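Internalin (PDB 4FMZ) is a leucine-rich-repeat protein of Listeria monocytogenes that probably takes part in adhesion to, and invasion of, host cells. Local coordinates at residues 14-19 against 63-68; 57-62 against 71-76. All blocks are in the same frame, centred on the assembly; numbering follows the deposited sequence.

Interaction 1 of 2, residues 14-19 against 63-68; sequences QIFPDA and EYLTNL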
loop_
_atom_site.group_PDB
_atom_site.type_symbol
_atom_site.label_atom_id
_atom_site.label_comp_id
_atom_site.label_asym_id
_atom_site.label_seq_id
_atom_site.Cartn_x
_atom_site.Cartn_y
_atom_site.Cartn_z
ATOM N N GLN A 14 -7.441 26.091 -27.946
ATOM C CA GLN A 14 -8.790 26.659 -27.808
ATOM C C GLN A 14 -9.640 25.718 -26.949
ATOM O O GLN A 14 -10.497 26.174 -26.183
ATOM C CB GLN A 14 -9.470 26.880 -29.171
ATOM C CG GLN A 14 -10.916 27.399 -29.084
ATOM C CD GLN A 14 -11.593 27.509 -30.432
ATOM O OE1 GLN A 14 -11.097 28.161 -31.353
ATOM N NE2 GLN A 14 -12.769 26.919 -30.563
ATOM N N ILE A 15 -9.449 24.401 -27.146
ATOM C CA ILE A 15 -10.211 23.344 -26.478
ATOM C C ILE A 15 -9.621 23.075 -25.086
ATOM O O ILE A 15 -10.378 22.885 -24.130
ATOM C CB ILE A 15 -10.240 22.059 -27.370
ATOM C CG1 ILE A 15 -10.893 22.302 -28.763
ATOM C CG2 ILE A 15 -10.881 20.877 -26.645
ATOM C CD1 ILE A 15 -12.476 22.673 -28.784
ATOM N N PHE A 16 -8.287 23.049 -24.987
ATOM C CA PHE A 16 -7.547 22.765 -23.749
ATOM C C PHE A 16 -6.866 24.048 -23.273
ATOM O O PHE A 16 -5.742 24.321 -23.678
ATOM C CB PHE A 16 -6.529 21.626 -23.987
ATOM C CG PHE A 16 -7.158 20.338 -24.462
ATOM C CD1 PHE A 16 -7.609 19.391 -23.554
ATOM C CD2 PHE A 16 -7.322 20.082 -25.821
ATOM C CE1 PHE A 16 -8.191 18.204 -23.996
ATOM C CE2 PHE A 16 -7.914 18.897 -26.258
ATOM C CZ PHE A 16 -8.369 17.981 -25.342
ATOM N N PRO A 17 -7.546 24.871 -22.443
ATOM C CA PRO A 17 -6.948 26.156 -22.035
ATOM C C PRO A 17 -5.683 26.022 -21.175
ATOM O O PRO A 17 -4.904 26.974 -21.145
ATOM C CB PRO A 17 -8.084 26.843 -21.268
ATOM C CG PRO A 17 -8.958 25.699 -20.772
ATOM C CD PRO A 17 -8.917 24.728 -21.911
ATOM N N ASP A 18 -5.460 24.865 -20.506
ATOM C CA ASP A 18 -4.248 24.614 -19.724
ATOM C C ASP A 18 -3.088 24.298 -20.669
ATOM O O ASP A 18 -3.181 23.363 -21.462
ATOM C CB ASP A 18 -4.448 23.471 -18.721
ATOM C CG ASP A 18 -3.228 23.227 -17.841
ATOM O OD1 ASP A 18 -3.077 23.945 -16.830
ATOM O OD2 ASP A 18 -2.392 22.361 -18.206
ATOM N N ALA A 19 -1.986 25.058 -20.550
ATOM C CA ALA A 19 -0.795 24.923 -21.390
ATOM C C ALA A 19 -0.172 23.521 -21.329
ATOM O O ALA A 19 0.173 22.992 -22.380
ATOM C CB ALA A 19 0.240 25.971 -21.001
ATOM N N GLU A 63 -13.105 16.407 -21.655
ATOM C CA GLU A 63 -14.425 15.829 -21.892
ATOM C C GLU A 63 -14.626 15.410 -23.381
ATOM O O GLU A 63 -15.524 14.611 -23.634
ATOM C CB GLU A 63 -15.561 16.763 -21.405
ATOM C CG GLU A 63 -15.686 18.096 -22.133
ATOM C CD GLU A 63 -14.782 19.242 -21.712
ATOM O OE1 GLU A 63 -13.894 19.034 -20.854
ATOM O OE2 GLU A 63 -14.954 20.354 -22.265
ATOM N N TYR A 64 -13.767 15.881 -24.339
ATOM C CA TYR A 64 -13.840 15.504 -25.766
ATOM C C TYR A 64 -13.153 14.172 -26.091
ATOM O O TYR A 64 -13.348 13.613 -27.186
ATOM C CB TYR A 64 -13.237 16.587 -26.651
ATOM C CG TYR A 64 -14.093 17.824 -26.704
ATOM C CD1 TYR A 64 -15.289 17.839 -27.421
ATOM C CD2 TYR A 64 -13.723 18.979 -26.025
ATOM C CE1 TYR A 64 -16.063 18.989 -27.508
ATOM C CE2 TYR A 64 -14.493 20.131 -26.092
ATOM C CZ TYR A 64 -15.660 20.130 -26.842
ATOM O OH TYR A 64 -16.449 21.238 -26.886
ATOM N N LEU A 65 -12.354 13.669 -25.140
ATOM C CA LEU A 65 -11.661 12.393 -25.288
ATOM C C LEU A 65 -12.618 11.280 -24.847
ATOM O O LEU A 65 -12.349 10.564 -23.888
ATOM C CB LEU A 65 -10.354 12.417 -24.457
ATOM C CG LEU A 65 -9.103 12.992 -25.144
ATOM C CD1 LEU A 65 -9.298 14.440 -25.598
ATOM C CD2 LEU A 65 -7.922 12.925 -24.233
ATOM N N THR A 66 -13.755 11.147 -25.558
ATOM C CA THR A 66 -14.828 10.218 -25.220
ATOM C C THR A 66 -14.402 8.747 -25.253
ATOM O O THR A 66 -15.031 7.959 -24.548
ATOM C CB THR A 66 -16.050 10.465 -26.086
ATOM O OG1 THR A 66 -15.667 10.433 -27.461
ATOM C CG2 THR A 66 -16.731 11.779 -25.752
ATOM N N ASN A 67 -13.317 8.382 -25.975
ATOM C CA ASN A 67 -12.870 6.988 -26.007
ATOM C C ASN A 67 -11.713 6.708 -25.048
ATOM O O ASN A 67 -11.131 5.623 -25.095
ATOM C CB ASN A 67 -12.497 6.591 -27.419
ATOM C CG ASN A 67 -13.707 6.394 -28.288
ATOM O OD1 ASN A 67 -14.709 5.792 -27.897
ATOM N ND2 ASN A 67 -13.652 6.955 -29.472
ATOM N N LEU A 68 -11.385 7.670 -24.179
ATOM C CA LEU A 68 -10.295 7.541 -23.208
ATOM C C LEU A 68 -10.601 6.442 -22.210
ATOM O O LEU A 68 -11.681 6.427 -21.608
ATOM C CB LEU A 68 -10.062 8.876 -22.483
ATOM C CG LEU A 68 -8.764 9.060 -21.714
ATOM C CD1 LEU A 68 -7.548 9.086 -22.655
ATOM C CD2 LEU A 68 -8.817 10.340 -20.917
#

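Interaction 2 of 2, residues 57-62 against 71-76; sequences ASIQGI and LNLNGN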
loop_
_atom_site.group_PDB
_atom_site.type_symbol
_atom_site.label_atom_id
_atom_site.label_comp_id
_atom_site.label_asym_id
_atom_site.label_seq_id
_atom_site.Cartn_x
_atom_site.Cartn_y
_atom_site.Cartn_z
ATOM N N ALA A 57 -3.296 22.665 -14.219
ATOM C CA ALA A 57 -4.146 23.320 -13.218
ATOM C C ALA A 57 -5.635 23.244 -13.596
ATOM O O ALA A 57 -6.488 23.514 -12.754
ATOM C CB ALA A 57 -3.726 24.772 -13.038
ATOM N N SER A 58 -5.945 22.889 -14.848
ATOM C CA SER A 58 -7.314 22.723 -15.344
ATOM C C SER A 58 -7.344 21.588 -16.364
ATOM O O SER A 58 -6.453 21.501 -17.209
ATOM C CB SER A 58 -7.828 24.018 -15.981
ATOM O OG SER A 58 -9.097 23.816 -16.588
ATOM N N ILE A 59 -8.353 20.731 -16.295
ATOM C CA ILE A 59 -8.479 19.629 -17.247
ATOM C C ILE A 59 -9.654 19.910 -18.202
ATOM O O ILE A 59 -10.107 19.004 -18.906
ATOM C CB ILE A 59 -8.530 18.219 -16.566
ATOM C CG1 ILE A 59 -9.717 18.084 -15.599
ATOM C CG2 ILE A 59 -7.186 17.908 -15.882
ATOM C CD1 ILE A 59 -10.143 16.694 -15.289
ATOM N N GLN A 60 -10.098 21.190 -18.279
ATOM C CA GLN A 60 -11.150 21.600 -19.218
ATOM C C GLN A 60 -10.717 21.216 -20.635
ATOM O O GLN A 60 -9.548 21.424 -21.001
ATOM C CB GLN A 60 -11.461 23.106 -19.106
ATOM C CG GLN A 60 -12.175 23.465 -17.796
ATOM C CD GLN A 60 -12.080 24.935 -17.469
ATOM O OE1 GLN A 60 -11.000 25.487 -17.249
ATOM N NE2 GLN A 60 -13.216 25.603 -17.426
ATOM N N GLY A 61 -11.637 20.588 -21.370
ATOM C CA GLY A 61 -11.428 20.088 -22.728
ATOM C C GLY A 61 -11.285 18.584 -22.795
ATOM O O GLY A 61 -11.592 17.989 -23.832
ATOM N N ILE A 62 -10.834 17.941 -21.681
ATOM C CA ILE A 62 -10.642 16.483 -21.623
ATOM C C ILE A 62 -11.958 15.731 -21.875
ATOM O O ILE A 62 -11.921 14.582 -22.324
ATOM C CB ILE A 62 -9.943 16.019 -20.314
ATOM C CG1 ILE A 62 -9.115 14.744 -20.582
ATOM C CG2 ILE A 62 -10.935 15.847 -19.125
ATOM C CD1 ILE A 62 -8.022 14.464 -19.588
ATOM N N LEU A 71 -5.916 7.138 -18.214
ATOM C CA LEU A 71 -5.529 8.518 -18.007
ATOM C C LEU A 71 -4.639 8.640 -16.797
ATOM O O LEU A 71 -5.049 8.275 -15.692
ATOM C CB LEU A 71 -6.780 9.410 -17.858
ATOM C CG LEU A 71 -6.512 10.881 -17.519
ATOM C CD1 LEU A 71 -5.775 11.597 -18.650
ATOM C CD2 LEU A 71 -7.792 11.586 -17.190
ATOM N N ASN A 72 -3.419 9.160 -17.007
ATOM C CA ASN A 72 -2.449 9.374 -15.947
ATOM C C ASN A 72 -2.118 10.873 -15.842
ATOM O O ASN A 72 -1.409 11.426 -16.689
ATOM C CB ASN A 72 -1.189 8.527 -16.182
ATOM C CG ASN A 72 -0.092 8.730 -15.168
ATOM O OD1 ASN A 72 -0.165 9.572 -14.268
ATOM N ND2 ASN A 72 0.986 7.993 -15.335
ATOM N N LEU A 73 -2.616 11.509 -14.777
ATOM C CA LEU A 73 -2.375 12.923 -14.508
ATOM C C LEU A 73 -1.695 13.092 -13.140
ATOM O O LEU A 73 -1.913 14.089 -12.436
ATOM C CB LEU A 73 -3.676 13.726 -14.583
ATOM C CG LEU A 73 -4.324 13.853 -15.966
ATOM C CD1 LEU A 73 -5.691 14.444 -15.849
ATOM C CD2 LEU A 73 -3.462 14.711 -16.924
ATOM N N ASN A 74 -0.808 12.139 -12.814
ATOM C CA ASN A 74 0.010 12.131 -11.594
ATOM C C ASN A 74 0.861 13.370 -11.490
ATOM O O ASN A 74 1.396 13.812 -12.511
ATOM C CB ASN A 74 0.985 10.946 -11.631
ATOM C CG ASN A 74 0.544 9.719 -10.930
ATOM O OD1 ASN A 74 0.399 9.702 -9.706
ATOM N ND2 ASN A 74 0.441 8.639 -11.683
ATOM N N GLY A 75 1.023 13.888 -10.274
ATOM C CA GLY A 75 1.918 15.010 -10.000
ATOM C C GLY A 75 1.699 16.318 -10.737
ATOM O O GLY A 75 2.639 16.850 -11.324
ATOM N N ASN A 76 0.483 16.876 -10.687
ATOM C CA ASN A 76 0.192 18.181 -11.288
ATOM C C ASN A 76 -0.387 19.108 -10.193
ATOM O O ASN A 76 -0.062 18.917 -9.016
ATOM C CB ASN A 76 -0.744 18.034 -12.499
ATOM C CG ASN A 76 -0.072 17.405 -13.681
ATOM O OD1 ASN A 76 0.800 18.001 -14.299
ATOM N ND2 ASN A 76 -0.446 16.183 -14.013
#

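Interaction 1 of 2, residues 14-19 against 63-68
Y64 meets I15 at the end of a short 3-10 segment. The I15 methyl CG2 lies 3.5 Å from Y64 CD2 and 3.7 Å from Y64 CE2, touching one flank of the ring obliquely, and the two side chains cross at about a right angle. CG2 takes that place because it stands anti to the I15 backbone N, while CG1 is anti to the carbonyl carbon (chi1 -60°). L8 touches both side chains, and the phenol OH is hydrogen-bonded to T7 OG1, so the N-terminal segment ahead of strand 10-11 also holds the far end of the tyrosine. The contact closes the seam between the helical N-terminal cap of an internalin and the first coils of its leucine-rich-repeat solenoid. Next comes L65, the centre of an inverse gamma turn, whose CD1 sits near the plane of the F16 ring, 3.7 Å from CZ at the ring edge. I25 and L43, from helices 19-29 and 40-43, touch both F16 and L65, making this a buried apolar core. From L65 the chain enters a type I beta turn, in which L68 N donates to L65 O at 3.1 Å; the L68 side chain then packs on L49 of strand 48-50.

Interaction 2 of 2, residues 57-62 against 71-76
Between I59 and I62 the chain makes a type II beta turn, I62 N bonding to I59 O at 3.1 Å, and faces strand residues L71 and N72 and the loop after them, with the CA atoms of I59 and L73 9.5 Å apart. This is the inside of a leucine-rich-repeat coil: I59, I62, L71 and L73 all point into the hydrophobic core of the solenoid. I62 and L71 reach toward each other tip to tip, I62 CD1 lying 3.8 Å from both L71 CD1 and L71 CD2, in the fork of the leucine. With its chi2 extended (159°), I62 carries CD1 far enough to come within 4.4 Å of L73 CD1 as well. The same L73 methyl is met by I59 CG2 at 3.8 Å, the two side chains crossing obliquely. L49 and L84 continue the core around L71. G61, third in the turn, has phi 106°, where a CB would press against the carbonyl O of Q60. Polar groups fix the two loops from within: S58 OG forms an ST turn by accepting from Q60 N, and N72 OD1 forms an Asx turn with N74 N. N76 ND2 bonds to both V51 O and L73 O, approaching L73 O at 3.0 Å from above the carbonyl plane, 69° out of it.

Overall arrangement
Interactions 1 and 2 lie with their centres about 9 Å apart, toward the N-terminal end of the chain. Their segments alternate along the sequence: 14-19, 57-62, 63-68, then 71-76, so that 57-62 runs directly into 63-68 between strands 48-50 and 70-72. This one inter-strand loop thus meets the cap through both parts, while 57-62 also packs against strand 70-72 and the loop after it. The two contacts also touch directly: D18 OD1 probably hydrogen-bonds to A57 N (2.9 Å), and F16 CE1 packs 3.3 Å from G61 C. Cap and repeat core are therefore continuous, the helical domain covering the end of the solenoid where strand 48-50 is outermost.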